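Local coordinates for signal peptidase I (Enterococcus faecalis, PDB 4ME8), which probably cleaves hydrophobic, N-terminal signal or leader sequences from secreted proteins as a serine-type endopeptidase of family S26, at residues D61-N66 against L70-L75; Q90-E95 against D122-G127. One frame throughout, in Å; residues are numbered along the deposited sequence.

Interaction 1. Residues D61-N66 against L70-L75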
ATOM      1  N   ASP A  61      13.228  -3.571   3.245  1.00 74.51           N
ATOM      2  CA  ASP A  61      12.746  -3.172   1.926  1.00 71.08           C
ATOM      3  C   ASP A  61      11.988  -4.276   1.170  1.00 66.82           C
ATOM      4  O   ASP A  61      11.767  -4.159  -0.042  1.00 65.22           O
ATOM      5  CB  ASP A  61      13.901  -2.637   1.069  1.00 76.76           C
ATOM      6  CG  ASP A  61      13.519  -1.401   0.286  1.00 77.65           C
ATOM      7  OD1 ASP A  61      12.598  -0.687   0.724  1.00 74.91           O
ATOM      8  OD2 ASP A  61      14.154  -1.125  -0.752  1.00 84.04           O
ATOM      9  N   THR A  62      11.568  -5.319   1.889  1.00 63.84           N
ATOM     10  CA  THR A  62      10.838  -6.434   1.298  1.00 58.93           C
ATOM     11  C   THR A  62       9.419  -6.466   1.857  1.00 54.03           C
ATOM     12  O   THR A  62       9.219  -6.298   3.060  1.00 53.43           O
ATOM     13  CB  THR A  62      11.540  -7.776   1.589  1.00 61.59           C
ATOM     14  OG1 THR A  62      12.907  -7.718   1.151  1.00 66.30           O
ATOM     15  CG2 THR A  62      10.829  -8.925   0.886  1.00 58.79           C
ATOM     16  N   LEU A  63       8.448  -6.671   0.967  1.00 50.06           N
ATOM     17  CA  LEU A  63       7.034  -6.779   1.335  1.00 46.09           C
ATOM     18  C   LEU A  63       6.672  -8.174   1.863  1.00 45.66           C
ATOM     19  O   LEU A  63       6.903  -9.177   1.193  1.00 45.43           O
ATOM     20  CB  LEU A  63       6.152  -6.485   0.119  1.00 43.48           C
ATOM     21  CG  LEU A  63       4.649  -6.735   0.253  1.00 40.56           C
ATOM     22  CD1 LEU A  63       4.043  -5.938   1.409  1.00 39.88           C
ATOM     23  CD2 LEU A  63       3.951  -6.412  -1.062  1.00 38.73           C
ATOM     24  N   TYR A  64       6.078  -8.201   3.053  1.00 45.39           N
ATOM     25  CA  TYR A  64       5.552  -9.407   3.668  1.00 45.76           C
ATOM     26  C   TYR A  64       4.033  -9.266   3.873  1.00 42.79           C
ATOM     27  O   TYR A  64       3.581  -8.345   4.542  1.00 42.94           O
ATOM     28  CB  TYR A  64       6.246  -9.645   5.017  1.00 49.29           C
ATOM     29  CG  TYR A  64       7.712 -10.028   4.903  1.00 52.85           C
ATOM     30  CD1 TYR A  64       8.695  -9.055   4.765  1.00 55.31           C
ATOM     31  CD2 TYR A  64       8.111 -11.361   4.938  1.00 55.31           C
ATOM     32  CE1 TYR A  64      10.033  -9.395   4.658  1.00 59.34           C
ATOM     33  CE2 TYR A  64       9.447 -11.712   4.836  1.00 59.76           C
ATOM     34  CZ  TYR A  64      10.402 -10.722   4.698  1.00 61.61           C
ATOM     35  OH  TYR A  64      11.721 -11.060   4.592  1.00 66.79           O
ATOM     36  N   ILE A  65       3.263 -10.171   3.272  1.00 41.06           N
ATOM     37  CA  ILE A  65       1.823 -10.269   3.487  1.00 38.87           C
ATOM     38  C   ILE A  65       1.553 -11.605   4.159  1.00 40.17           C
ATOM     39  O   ILE A  65       1.846 -12.656   3.586  1.00 40.99           O
ATOM     40  CB  ILE A  65       1.047 -10.226   2.160  1.00 36.83           C
ATOM     41  CG1 ILE A  65       1.298  -8.911   1.413  1.00 35.86           C
ATOM     42  CG2 ILE A  65      -0.448 -10.412   2.395  1.00 36.46           C
ATOM     43  CD1 ILE A  65       0.562  -7.716   1.959  1.00 34.73           C
ATOM     44  N   ASN A  66       1.003 -11.571   5.368  1.00 41.08           N
ATOM     45  CA  ASN A  66       0.816 -12.786   6.166  1.00 42.64           C
ATOM     46  C   ASN A  66       2.133 -13.541   6.272  1.00 44.12           C
ATOM     47  O   ASN A  66       2.166 -14.768   6.205  1.00 45.04           O
ATOM     48  CB  ASN A  66      -0.292 -13.682   5.584  1.00 42.96           C
ATOM     49  CG  ASN A  66      -1.684 -13.107   5.785  1.00 43.55           C
ATOM     50  OD1 ASN A  66      -1.885 -12.180   6.561  1.00 45.93           O
ATOM     51  ND2 ASN A  66      -2.658 -13.667   5.092  1.00 43.98           N
ATOM     52  N   LEU A  70       6.964 -11.139  -0.943  1.00 50.19           N
ATOM     53  CA  LEU A  70       6.473 -10.883  -2.296  1.00 49.35           C
ATOM     54  C   LEU A  70       7.379  -9.897  -3.010  1.00 51.42           C
ATOM     55  O   LEU A  70       7.684  -8.836  -2.472  1.00 51.14           O
ATOM     56  CB  LEU A  70       5.069 -10.285  -2.224  1.00 47.01           C
ATOM     57  CG  LEU A  70       3.974 -11.246  -1.744  1.00 46.88           C
ATOM     58  CD1 LEU A  70       2.658 -10.512  -1.537  1.00 44.00           C
ATOM     59  CD2 LEU A  70       3.814 -12.392  -2.740  1.00 47.71           C
ATOM     60  N   SER A  71       7.793 -10.225  -4.228  1.00 54.50           N
ATOM     61  CA  SER A  71       8.592  -9.288  -5.015  1.00 58.06           C
ATOM     62  C   SER A  71       7.752  -8.123  -5.554  1.00 55.63           C
ATOM     63  O   SER A  71       6.519  -8.182  -5.590  1.00 51.90           O
ATOM     64  CB  SER A  71       9.344 -10.002  -6.145  1.00 63.41           C
ATOM     65  OG  SER A  71       8.599 -11.076  -6.676  1.00 64.94           O
ATOM     66  N   GLU A  72       8.444  -7.052  -5.934  1.00 57.89           N
ATOM     67  CA  GLU A  72       7.832  -5.866  -6.523  1.00 57.01           C
ATOM     68  C   GLU A  72       8.728  -5.372  -7.663  1.00 63.19           C
ATOM     69  O   GLU A  72       9.503  -4.434  -7.501  1.00 65.84           O
ATOM     70  CB  GLU A  72       7.654  -4.773  -5.459  1.00 55.19           C
ATOM     71  CG  GLU A  72       6.640  -5.125  -4.371  1.00 52.26           C
ATOM     72  CD  GLU A  72       6.603  -4.123  -3.229  1.00 50.56           C
ATOM     73  OE1 GLU A  72       7.456  -4.229  -2.321  1.00 51.10           O
ATOM     74  OE2 GLU A  72       5.706  -3.244  -3.218  1.00 48.72           O
ATOM     75  N   ASP A  73       8.619  -6.022  -8.817  1.00 67.99           N
ATOM     76  CA  ASP A  73       9.466  -5.712  -9.971  1.00 73.13           C
ATOM     77  C   ASP A  73       9.252  -4.296 -10.504  1.00 70.81           C
ATOM     78  O   ASP A  73      10.128  -3.747 -11.179  1.00 74.50           O
ATOM     79  CB  ASP A  73       9.264  -6.751 -11.085  1.00 78.47           C
ATOM     80  CG  ASP A  73      10.078  -8.033 -10.857  1.00 86.33           C
ATOM     81  OD1 ASP A  73      10.911  -8.070  -9.923  1.00 88.94           O
ATOM     82  OD2 ASP A  73       9.893  -9.006 -11.625  1.00 90.07           O
ATOM     83  N   TYR A  74       8.099  -3.713 -10.190  1.00 63.98           N
ATOM     84  CA  TYR A  74       7.812  -2.309 -10.511  1.00 62.99           C
ATOM     85  C   TYR A  74       8.577  -1.281  -9.655  1.00 63.03           C
ATOM     86  O   TYR A  74       8.616  -0.098 -10.001  1.00 62.94           O
ATOM     87  CB  TYR A  74       6.305  -2.035 -10.393  1.00 59.77           C
ATOM     88  CG  TYR A  74       5.723  -2.311  -9.018  1.00 56.91           C
ATOM     89  CD1 TYR A  74       5.756  -1.344  -8.009  1.00 55.39           C
ATOM     90  CD2 TYR A  74       5.133  -3.542  -8.728  1.00 55.04           C
ATOM     91  CE1 TYR A  74       5.225  -1.605  -6.752  1.00 52.34           C
ATOM     92  CE2 TYR A  74       4.595  -3.801  -7.482  1.00 51.83           C
ATOM     93  CZ  TYR A  74       4.651  -2.840  -6.497  1.00 49.61           C
ATOM     94  OH  TYR A  74       4.112  -3.124  -5.266  1.00 46.07           O
ATOM     95  N   LEU A  75       9.156  -1.718  -8.537  1.00 62.72           N
ATOM     96  CA  LEU A  75       9.984  -0.847  -7.692  1.00 64.33           C
ATOM     97  C   LEU A  75      11.498  -0.931  -7.998  1.00 70.24           C
ATOM     98  O   LEU A  75      12.283  -0.094  -7.533  1.00 71.71           O
ATOM     99  CB  LEU A  75       9.750  -1.164  -6.207  1.00 61.20           C
ATOM    100  CG  LEU A  75       8.367  -0.932  -5.584  1.00 55.93           C
ATOM    101  CD1 LEU A  75       8.462  -1.070  -4.070  1.00 53.68           C
ATOM    102  CD2 LEU A  75       7.781   0.430  -5.949  1.00 55.97           C
TER
HETATM  103  O   HOH W   1       8.848  -6.395  -2.003  1.00 39.65           O
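Leu70 lays its side chain obliquely across those of Leu63 and Ile65, and Glu72 crosses Leu63 at roughly a right angle. The firmest apolar touch is at the end of Leu70, whose CD1 lies 3.6 Å from CG1 of Ile65. Nearer the backbone, CB of Leu70 is 4.2 Å from CD2 of Leu63, a looser fit. Leu63 holds CG anti to its own N (chi1 172°), which brings CD2 up to Leu70 CB and also to within 4.1 Å of Glu72 CD. That carboxylate comes over the root of Leu63, with OE1 of Glu72 3.6 Å from Leu63 CB.

The backbones share a single direct bond, from Leu70 N to Leu63 O at 2.9 Å with an N-H...O angle of 154°. Leu63 N stands 4.1 Å from Leu70 O, and a water bridges them. The water accepts from Leu63 N and donates both to Leu70 O and to Glu72 OE1, the last at 2.6 Å. OE1 of Glu72 also bonds to Tyr58 OH, while OE2 forms a salt bridge with Arg117, so both carboxylate oxygens have partners within the fold. The contact belongs to the antiparallel beta-hairpin of strands 62-65 and 68-70, at the point where the chain leaves it for the 70-75 loop.

Interaction 2. Residues Q90-E95 against D122-G127. With EDO (1,2-ethanediol), chain C.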
ATOM      1  N   GLN A  90      10.324   2.347   4.398  1.00 67.77           N
ATOM      2  CA  GLN A  90      10.767   2.168   5.783  1.00 71.67           C
ATOM      3  C   GLN A  90      10.166   0.893   6.374  1.00 69.05           C
ATOM      4  O   GLN A  90       9.093   0.438   5.945  1.00 63.63           O
ATOM      5  CB  GLN A  90      10.439   3.407   6.656  1.00 74.47           C
ATOM      6  CG  GLN A  90       9.019   3.506   7.237  1.00 72.32           C
ATOM      7  CD  GLN A  90       8.018   4.162   6.293  1.00 71.81           C
ATOM      8  OE1 GLN A  90       7.952   3.825   5.107  1.00 71.36           O
ATOM      9  NE2 GLN A  90       7.225   5.100   6.818  1.00 71.62           N
ATOM     10  N   ASP A  91      10.871   0.310   7.340  1.00 71.07           N
ATOM     11  CA  ASP A  91      10.336  -0.815   8.099  1.00 69.83           C
ATOM     12  C   ASP A  91       9.017  -0.412   8.788  1.00 66.93           C
ATOM     13  O   ASP A  91       8.918   0.649   9.408  1.00 70.83           O
ATOM     14  CB  ASP A  91      11.343  -1.303   9.156  1.00 75.45           C
ATOM     15  CG  ASP A  91      12.619  -1.901   8.547  1.00 78.87           C
ATOM     16  OD1 ASP A  91      12.641  -2.239   7.346  1.00 76.77           O
ATOM     17  OD2 ASP A  91      13.612  -2.037   9.288  1.00 83.75           O
ATOM     18  N   PHE A  92       8.002  -1.254   8.657  1.00 62.97           N
ATOM     19  CA  PHE A  92       6.763  -1.073   9.401  1.00 62.04           C
ATOM     20  C   PHE A  92       5.944  -2.352   9.402  1.00 59.54           C
ATOM     21  O   PHE A  92       6.169  -3.241   8.588  1.00 58.96           O
ATOM     22  CB  PHE A  92       5.923   0.086   8.834  1.00 60.78           C
ATOM     23  CG  PHE A  92       5.359  -0.167   7.449  1.00 56.96           C
ATOM     24  CD1 PHE A  92       6.080   0.181   6.317  1.00 56.73           C
ATOM     25  CD2 PHE A  92       4.093  -0.723   7.283  1.00 54.06           C
ATOM     26  CE1 PHE A  92       5.562  -0.039   5.047  1.00 54.14           C
ATOM     27  CE2 PHE A  92       3.575  -0.954   6.018  1.00 51.46           C
ATOM     28  CZ  PHE A  92       4.310  -0.608   4.898  1.00 50.93           C
ATOM     29  N   THR A  93       5.041  -2.443  10.371  1.00 59.76           N
ATOM     30  CA  THR A  93       3.880  -3.312  10.310  1.00 57.85           C
ATOM     31  C   THR A  93       2.636  -2.421  10.415  1.00 57.65           C
ATOM     32  O   THR A  93       2.743  -1.208  10.602  1.00 59.15           O
ATOM     33  CB  THR A  93       3.861  -4.356  11.452  1.00 59.54           C
ATOM     34  OG1 THR A  93       3.617  -3.708  12.700  1.00 61.67           O
ATOM     35  CG2 THR A  93       5.173  -5.126  11.528  1.00 62.03           C
ATOM     36  N   LEU A  94       1.453  -3.018  10.305  1.00 56.90           N
ATOM     37  CA  LEU A  94       0.214  -2.278  10.532  1.00 57.52           C
ATOM     38  C   LEU A  94       0.079  -1.885  12.017  1.00 60.82           C
ATOM     39  O   LEU A  94      -0.718  -1.016  12.352  1.00 61.14           O
ATOM     40  CB  LEU A  94      -1.012  -3.080  10.061  1.00 55.99           C
ATOM     41  CG  LEU A  94      -1.093  -3.536   8.596  1.00 51.75           C
ATOM     42  CD1 LEU A  94      -2.340  -4.380   8.366  1.00 50.81           C
ATOM     43  CD2 LEU A  94      -1.072  -2.349   7.651  1.00 50.76           C
ATOM     44  N   GLU A  95       0.848  -2.526  12.897  1.00 64.38           N
ATOM     45  CA  GLU A  95       0.916  -2.108  14.304  1.00 70.72           C
ATOM     46  C   GLU A  95       1.884  -0.940  14.542  1.00 72.54           C
ATOM     47  O   GLU A  95       1.699  -0.174  15.480  1.00 75.24           O
ATOM     48  CB  GLU A  95       1.321  -3.278  15.200  1.00 74.59           C
ATOM     49  CG  GLU A  95       0.394  -4.482  15.131  1.00 74.00           C
ATOM     50  CD  GLU A  95       0.699  -5.500  16.219  1.00 79.85           C
ATOM     51  OE1 GLU A  95       0.865  -5.091  17.399  1.00 84.69           O
ATOM     52  OE2 GLU A  95       0.784  -6.705  15.900  1.00 76.88           O
ATOM     53  N   ASP A 122       0.068   7.789   1.380  1.00 46.56           N
ATOM     54  CA  ASP A 122      -0.652   6.539   1.164  1.00 44.10           C
ATOM     55  C   ASP A 122      -1.026   5.957   2.518  1.00 44.08           C
ATOM     56  O   ASP A 122      -1.076   6.700   3.492  1.00 45.57           O
ATOM     57  CB  ASP A 122       0.167   5.592   0.276  1.00 42.60           C
ATOM     58  CG  ASP A 122       1.595   5.412   0.760  1.00 43.34           C
ATOM     59  OD1 ASP A 122       1.816   5.415   1.987  1.00 45.27           O
ATOM     60  OD2 ASP A 122       2.496   5.266  -0.095  1.00 42.62           O
ATOM     61  N   SER A 123      -1.316   4.658   2.591  1.00 42.80           N
ATOM     62  CA  SER A 123      -1.865   4.082   3.826  1.00 43.29           C
ATOM     63  C   SER A 123      -0.905   4.163   5.008  1.00 45.81           C
ATOM     64  O   SER A 123      -1.345   4.128   6.161  1.00 47.89           O
ATOM     65  CB  SER A 123      -2.331   2.639   3.616  1.00 41.43           C
ATOM     66  OG  SER A 123      -3.538   2.594   2.870  1.00 41.58           O
ATOM     67  N   ARG A 124       0.396   4.281   4.734  1.00 46.34           N
ATOM     68  CA  ARG A 124       1.362   4.555   5.801  1.00 50.36           C
ATOM     69  C   ARG A 124       1.047   5.820   6.585  1.00 52.92           C
ATOM     70  O   ARG A 124       1.465   5.937   7.729  1.00 55.70           O
ATOM     71  CB  ARG A 124       2.779   4.682   5.245  1.00 51.48           C
ATOM     72  CG  ARG A 124       3.408   3.364   4.845  1.00 51.56           C
ATOM     73  CD  ARG A 124       4.712   3.585   4.102  1.00 53.63           C
ATOM     74  NE  ARG A 124       4.512   4.327   2.858  1.00 52.60           N
ATOM     75  CZ  ARG A 124       5.498   4.810   2.104  1.00 54.92           C
ATOM     76  NH1 ARG A 124       6.771   4.634   2.456  1.00 57.38           N
ATOM     77  NH2 ARG A 124       5.211   5.479   0.991  1.00 54.44           N
ATOM     78  N   TYR A 125       0.347   6.770   5.958  1.00 53.49           N
ATOM     79  CA  TYR A 125       0.146   8.102   6.541  1.00 57.20           C
ATOM     80  C   TYR A 125      -1.318   8.554   6.639  1.00 58.11           C
ATOM     81  O   TYR A 125      -1.656   9.281   7.577  1.00 61.78           O
ATOM     82  CB  TYR A 125       0.977   9.133   5.766  1.00 58.25           C
ATOM     83  CG  TYR A 125       2.429   8.721   5.617  1.00 58.48           C
ATOM     84  CD1 TYR A 125       3.248   8.583   6.733  1.00 61.85           C
ATOM     85  CD2 TYR A 125       2.976   8.449   4.367  1.00 56.80           C
ATOM     86  CE1 TYR A 125       4.574   8.199   6.609  1.00 63.18           C
ATOM     87  CE2 TYR A 125       4.300   8.064   4.230  1.00 58.00           C
ATOM     88  CZ  TYR A 125       5.093   7.940   5.353  1.00 61.51           C
ATOM     89  OH  TYR A 125       6.402   7.561   5.218  1.00 64.83           O
ATOM     90  N   PHE A 126      -2.172   8.165   5.686  1.00 55.33           N
ATOM     91  CA  PHE A 126      -3.623   8.426   5.810  1.00 55.83           C
ATOM     92  C   PHE A 126      -4.485   7.216   6.230  1.00 55.22           C
ATOM     93  O   PHE A 126      -5.714   7.322   6.305  1.00 57.03           O
ATOM     94  CB  PHE A 126      -4.210   9.159   4.578  1.00 55.01           C
ATOM     95  CG  PHE A 126      -4.154   8.399   3.264  1.00 51.79           C
ATOM     96  CD1 PHE A 126      -4.420   7.037   3.181  1.00 49.61           C
ATOM     97  CD2 PHE A 126      -3.914   9.090   2.086  1.00 51.11           C
ATOM     98  CE1 PHE A 126      -4.391   6.375   1.970  1.00 46.91           C
ATOM     99  CE2 PHE A 126      -3.891   8.438   0.863  1.00 49.22           C
ATOM    100  CZ  PHE A 126      -4.134   7.076   0.802  1.00 47.57           C
ATOM    101  N   GLY A 127      -3.851   6.081   6.516  1.00 52.87           N
ATOM    102  CA  GLY A 127      -4.570   4.929   7.056  1.00 52.50           C
ATOM    103  C   GLY A 127      -5.284   4.140   5.980  1.00 49.82           C
ATOM    104  O   GLY A 127      -5.020   4.321   4.799  1.00 48.57           O
TER
HETATM  105  C1  EDO C 201       4.183   6.396  10.856  1.00 69.14           C
HETATM  106  O1  EDO C 201       5.321   6.480   9.976  1.00 56.28           O
HETATM  107  C2  EDO C 201       3.095   7.390  10.442  1.00 67.42           C
HETATM  108  O2  EDO C 201       1.802   6.757  10.382  1.00 68.35           O
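Gln90 lies in the loop leading into the short, weakly bonded strand at 92-93, which carries Phe92; both face Arg124 and Tyr125 of the weakly bonded helical turn 123-126, with no backbone bond between the segments. The Gln90 side chain approaches these two from the opposite direction, its amide plane 63° from the guanidinium plane and 29° from the Tyr125 ring. Its OE1 receives Arg124 NH1 at 3.0 Å on a lone pair in the carbonyl plane, close also to the guanidinium plane. Its NE2 donates to Tyr125 OH at 3.0 Å, but the bond is bent (135°) and the hydroxyl is tilted from the amide plane. Since the guanidinium can only donate, the bond from NH1 puts the amide oxygen on the Arg124 side and leaves NE2 for Tyr125 OH. CG of Arg124 sits over one face of the Phe92 ring in a CH-pi contact, 4.2 Å from the centroid, offset toward the CE1-CZ side of the rim.

Asp122 caps this turn at its N terminus, OD1 accepting from Arg124 N, in the Ser-x-Asp-x-Arg stretch (Ser120, Asp122, Arg124) typical of type I signal peptidases, whose Ser-Lys dyad is predicted here at Ser8 and Lys46. The Arg124 and Lys46 side chains are about 7 Å apart. Arg124, bent at chi3, grips Asp122 side-on, NE to OD1 at 3.0 Å and NH2 to OD2 at 2.9 Å, both on syn lone pairs. Arg117 O takes a further bond from NH2.

Followed from the N terminus, interaction 1 closes first, across the tight hairpin between strands 62-65 and 68-70. Interaction 2 opens only later and spans the 26 residues between Glu95 and Asp122, so the two stand in series, neither nested nor crossed. Both reach the four-stranded sheet, but at opposite edges: strand 68-70 borders one side and strand 92-93 the other. Interaction 2 also ties that sheet to the turn following strand 109-113 of the five-stranded sheet. Though the contacts do not touch, they share neighbours: Tyr58 and Arg117 each have a partner in both, the Tyr58 ring meeting that of Phe92.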